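Local coordinates for protein xylanase Y (Bacillus halodurans, PDB 1WU4) that hydrolyses xylooligosaccharides of three or more units in their beta-anomeric form, releasing xylose from the reducing end with inversion of configuration, at residues A[240-244]-A[257-263]. The protein carries 1 engineered substitution. Residues are numbered along the deposited sequence; the frame is centred on the assembly and turned at random.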
ATOM      1  N   LEU A 240     -10.319  14.875   0.176  1.00  9.72           N
ATOM      2  CA  LEU A 240      -9.759  14.176   1.333  1.00  8.42           C
ATOM      3  C   LEU A 240     -10.627  13.017   1.818  1.00  9.73           C
ATOM      4  O   LEU A 240     -11.843  13.149   1.944  1.00 10.17           O
ATOM      5  CB  LEU A 240      -9.546  15.160   2.488  1.00 10.13           C
ATOM      6  CG  LEU A 240      -8.701  16.404   2.194  1.00  8.80           C
ATOM      7  CD1 LEU A 240      -8.616  17.250   3.454  1.00 12.31           C
ATOM      8  CD2 LEU A 240      -7.310  16.009   1.717  1.00 10.46           C
ATOM      9  N   ALA A 241      -9.986  11.883   2.094  1.00  9.05           N
ATOM     10  CA  ALA A 241     -10.688  10.699   2.578  1.00  8.97           C
ATOM     11  C   ALA A 241     -10.348  10.450   4.043  1.00  8.33           C
ATOM     12  O   ALA A 241      -9.233  10.728   4.485  1.00 10.23           O
ATOM     13  CB  ALA A 241     -10.294   9.479   1.745  1.00 10.01           C
ATOM     14  N   PRO A 242     -11.311   9.929   4.817  1.00  8.78           N
ATOM     15  CA  PRO A 242     -11.095   9.643   6.237  1.00 10.02           C
ATOM     16  C   PRO A 242     -10.268   8.371   6.382  1.00  7.97           C
ATOM     17  O   PRO A 242     -10.166   7.585   5.438  1.00  9.15           O
ATOM     18  CB  PRO A 242     -12.513   9.464   6.767  1.00 10.61           C
ATOM     19  CG  PRO A 242     -13.203   8.803   5.603  1.00 11.00           C
ATOM     20  CD  PRO A 242     -12.700   9.617   4.424  1.00  9.82           C
ATOM     21  N   GLU A 243      -9.674   8.169   7.553  1.00  7.92           N
ATOM     22  CA  GLU A 243      -8.885   6.964   7.780  1.00  8.89           C
ATOM     23  C   GLU A 243      -9.798   5.735   7.804  1.00  7.89           C
ATOM     24  O   GLU A 243      -9.513   4.738   7.144  1.00  8.68           O
ATOM     25  CB  GLU A 243      -8.097   7.089   9.081  1.00  9.23           C
ATOM     26  CG  GLU A 243      -6.991   8.123   8.996  1.00  9.29           C
ATOM     27  CD  GLU A 243      -6.135   8.157  10.239  1.00  9.58           C
ATOM     28  OE1 GLU A 243      -6.628   8.619  11.289  1.00 11.43           O
ATOM     29  OE2 GLU A 243      -4.968   7.715  10.163  1.00 11.54           O
ATOM     30  N   TYR A 244     -10.881   5.807   8.576  1.00  8.18           N
ATOM     31  CA  TYR A 244     -11.866   4.724   8.638  1.00  8.56           C
ATOM     32  C   TYR A 244     -13.181   5.290   8.109  1.00  9.17           C
ATOM     33  O   TYR A 244     -13.489   6.465   8.323  1.00 10.17           O
ATOM     34  CB  TYR A 244     -12.138   4.248  10.068  1.00  7.97           C
ATOM     35  CG  TYR A 244     -11.011   3.581  10.827  1.00  8.44           C
ATOM     36  CD1 TYR A 244      -9.744   3.405  10.271  1.00  9.20           C
ATOM     37  CD2 TYR A 244     -11.216   3.170  12.142  1.00  9.09           C
ATOM     38  CE1 TYR A 244      -8.702   2.836  11.025  1.00 10.23           C
ATOM     39  CE2 TYR A 244     -10.197   2.608  12.894  1.00 10.65           C
ATOM     40  CZ  TYR A 244      -8.945   2.448  12.335  1.00  8.49           C
ATOM     41  OH  TYR A 244      -7.939   1.919  13.116  1.00 11.88           O
ATOM     42  N   TYR A 257     -10.623   8.104  14.112  1.00 10.33           N
ATOM     43  CA  TYR A 257     -10.115   7.810  12.773  1.00 10.09           C
ATOM     44  C   TYR A 257     -10.977   8.351  11.634  1.00 10.40           C
ATOM     45  O   TYR A 257     -10.830   7.928  10.487  1.00  9.99           O
ATOM     46  CB  TYR A 257      -9.955   6.295  12.611  1.00  9.24           C
ATOM     47  CG  TYR A 257      -8.854   5.706  13.458  1.00 10.67           C
ATOM     48  CD1 TYR A 257      -7.541   5.658  12.992  1.00 11.39           C
ATOM     49  CD2 TYR A 257      -9.121   5.213  14.735  1.00 11.62           C
ATOM     50  CE1 TYR A 257      -6.518   5.129  13.778  1.00 13.34           C
ATOM     51  CE2 TYR A 257      -8.104   4.682  15.531  1.00 12.65           C
ATOM     52  CZ  TYR A 257      -6.808   4.643  15.045  1.00 15.50           C
ATOM     53  OH  TYR A 257      -5.803   4.113  15.826  1.00 18.56           O
ATOM     54  N   GLY A 258     -11.859   9.296  11.935  1.00  9.07           N
ATOM     55  CA  GLY A 258     -12.722   9.831  10.897  1.00  8.29           C
ATOM     56  C   GLY A 258     -12.225  11.058  10.157  1.00 10.16           C
ATOM     57  O   GLY A 258     -13.011  11.727   9.492  1.00 10.34           O
ATOM     58  N   HIS A 259     -10.929  11.346  10.234  1.00  9.18           N
ATOM     59  CA  HIS A 259     -10.384  12.526   9.575  1.00  8.73           C
ATOM     60  C   HIS A 259      -9.269  12.195   8.591  1.00  9.82           C
ATOM     61  O   HIS A 259      -8.933  11.025   8.388  1.00  8.91           O
ATOM     62  CB  HIS A 259      -9.886  13.502  10.644  1.00 11.17           C
ATOM     63  CG  HIS A 259     -10.877  13.729  11.744  1.00 10.61           C
ATOM     64  ND1 HIS A 259     -12.110  14.302  11.522  1.00 10.71           N
ATOM     65  CD2 HIS A 259     -10.844  13.403  13.055  1.00 10.42           C
ATOM     66  CE1 HIS A 259     -12.797  14.317  12.653  1.00  9.07           C
ATOM     67  NE2 HIS A 259     -12.050  13.775  13.598  1.00  9.60           N
ATOM     68  N   PHE A 260      -8.717  13.228   7.959  1.00  8.78           N
ATOM     69  CA  PHE A 260      -7.633  13.037   7.004  1.00  9.17           C
ATOM     70  C   PHE A 260      -6.332  13.001   7.786  1.00  8.64           C
ATOM     71  O   PHE A 260      -5.849  14.031   8.264  1.00 10.04           O
ATOM     72  CB  PHE A 260      -7.587  14.178   5.985  1.00  8.44           C
ATOM     73  CG  PHE A 260      -6.591  13.955   4.879  1.00  8.57           C
ATOM     74  CD1 PHE A 260      -6.837  13.007   3.889  1.00  8.67           C
ATOM     75  CD2 PHE A 260      -5.402  14.674   4.836  1.00  9.08           C
ATOM     76  CE1 PHE A 260      -5.915  12.778   2.873  1.00  8.45           C
ATOM     77  CE2 PHE A 260      -4.471  14.451   3.824  1.00  9.36           C
ATOM     78  CZ  PHE A 260      -4.729  13.501   2.839  1.00  8.05           C
ATOM     79  N   PHE A 261      -5.777  11.803   7.928  1.00  9.14           N
ATOM     80  CA  PHE A 261      -4.538  11.632   8.662  1.00  8.86           C
ATOM     81  C   PHE A 261      -3.710  10.498   8.057  1.00  8.69           C
ATOM     82  O   PHE A 261      -3.940  10.085   6.921  1.00 10.18           O
ATOM     83  CB  PHE A 261      -4.834  11.375  10.147  1.00 12.10           C
ATOM     84  CG  PHE A 261      -3.772  11.904  11.082  1.00  9.94           C
ATOM     85  CD1 PHE A 261      -3.224  11.087  12.062  1.00 11.46           C
ATOM     86  CD2 PHE A 261      -3.334  13.227  10.990  1.00 10.82           C
ATOM     87  CE1 PHE A 261      -2.254  11.574  12.939  1.00 14.38           C
ATOM     88  CE2 PHE A 261      -2.364  13.722  11.866  1.00 12.14           C
ATOM     89  CZ  PHE A 261      -1.825  12.892  12.841  1.00 11.36           C
ATOM     90  N   SER A 262      -2.762   9.987   8.834  1.00  9.83           N
ATOM     91  CA  SER A 262      -1.835   8.948   8.386  1.00  9.70           C
ATOM     92  C   SER A 262      -2.309   7.886   7.392  1.00  8.86           C
ATOM     93  O   SER A 262      -1.703   7.725   6.337  1.00 10.74           O
ATOM     94  CB  SER A 262      -1.215   8.279   9.610  1.00  9.75           C
ATOM     95  OG  SER A 262      -0.679   9.271  10.472  1.00 11.50           O
ATOM     96  N   ASP A 263      -3.365   7.148   7.720  1.00  8.70           N
ATOM     97  CA  ASP A 263      -3.865   6.117   6.807  1.00  8.59           C
ATOM     98  C   ASP A 263      -4.282   6.707   5.461  1.00  9.37           C
ATOM     99  O   ASP A 263      -3.939   6.178   4.399  1.00  9.21           O
ATOM    100  CB  ASP A 263      -5.091   5.414   7.405  1.00  9.83           C
ATOM    101  CG  ASP A 263      -4.734   4.294   8.362  1.00  9.99           C
ATOM    102  OD1 ASP A 263      -3.699   4.386   9.049  1.00 11.75           O
ATOM    103  OD2 ASP A 263      -5.515   3.320   8.439  1.00 12.23           O
TER
HETATM  104  O   HOH W   1      -8.559  10.630  11.775  1.00 10.54           O
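Y244 and Y257 lie flat on one another, an offset stack whose planes are 6° apart and whose centroids are 4.0 Å apart. Both side chains leave the backbone in the same direction, the rings slipped lengthwise: Y257 CB sits over the Y244 ring near its perimeter, while Y244 OH lies above the centre of the Y257 ring. Where the two side chains begin, Y244 N donates to Y257 O at 2.9 Å, so backbone and rings fix the same pair. Cutting Y244 back to an alanine removes the cover from one face of Y257, whose ring would probably be set freer to turn. The Y244 edge also faces the D263 carboxylate, with CE1 4.1 Å from OD2.

Next to the stack, E243 is a worked example of a buried carboxylate gripping the backbone of a loop that carries a probable catalytic residue. Extended beyond CG (chi2 -175°), its chain reaches D263, where OE2 takes the backbone N-H through its anti lone pair, 3.0 Å from D263 N and nearly straight at 171°. The other oxygen, OE1, accepts from a water 2.8 Å away that in turn accepts from H259 N. In this (alpha/alpha)6 barrel of glycoside hydrolase family 8, the loop 257-263 leads into helix 265-278, and D263 is by similarity the proton acceptor; its side chain is about 6 Å from that of E70, the likely proton donor.

Farther along, L240 CD2 stands over the centre of the F260 ring, 3.5 Å from its centroid, a CH-pi contact, while A241 O meets the ring's edge at CD1. F294 and F295 of helix 282-295 also touch L240. S264 OG bonds both A241 O and F261 N, tying the two loops together.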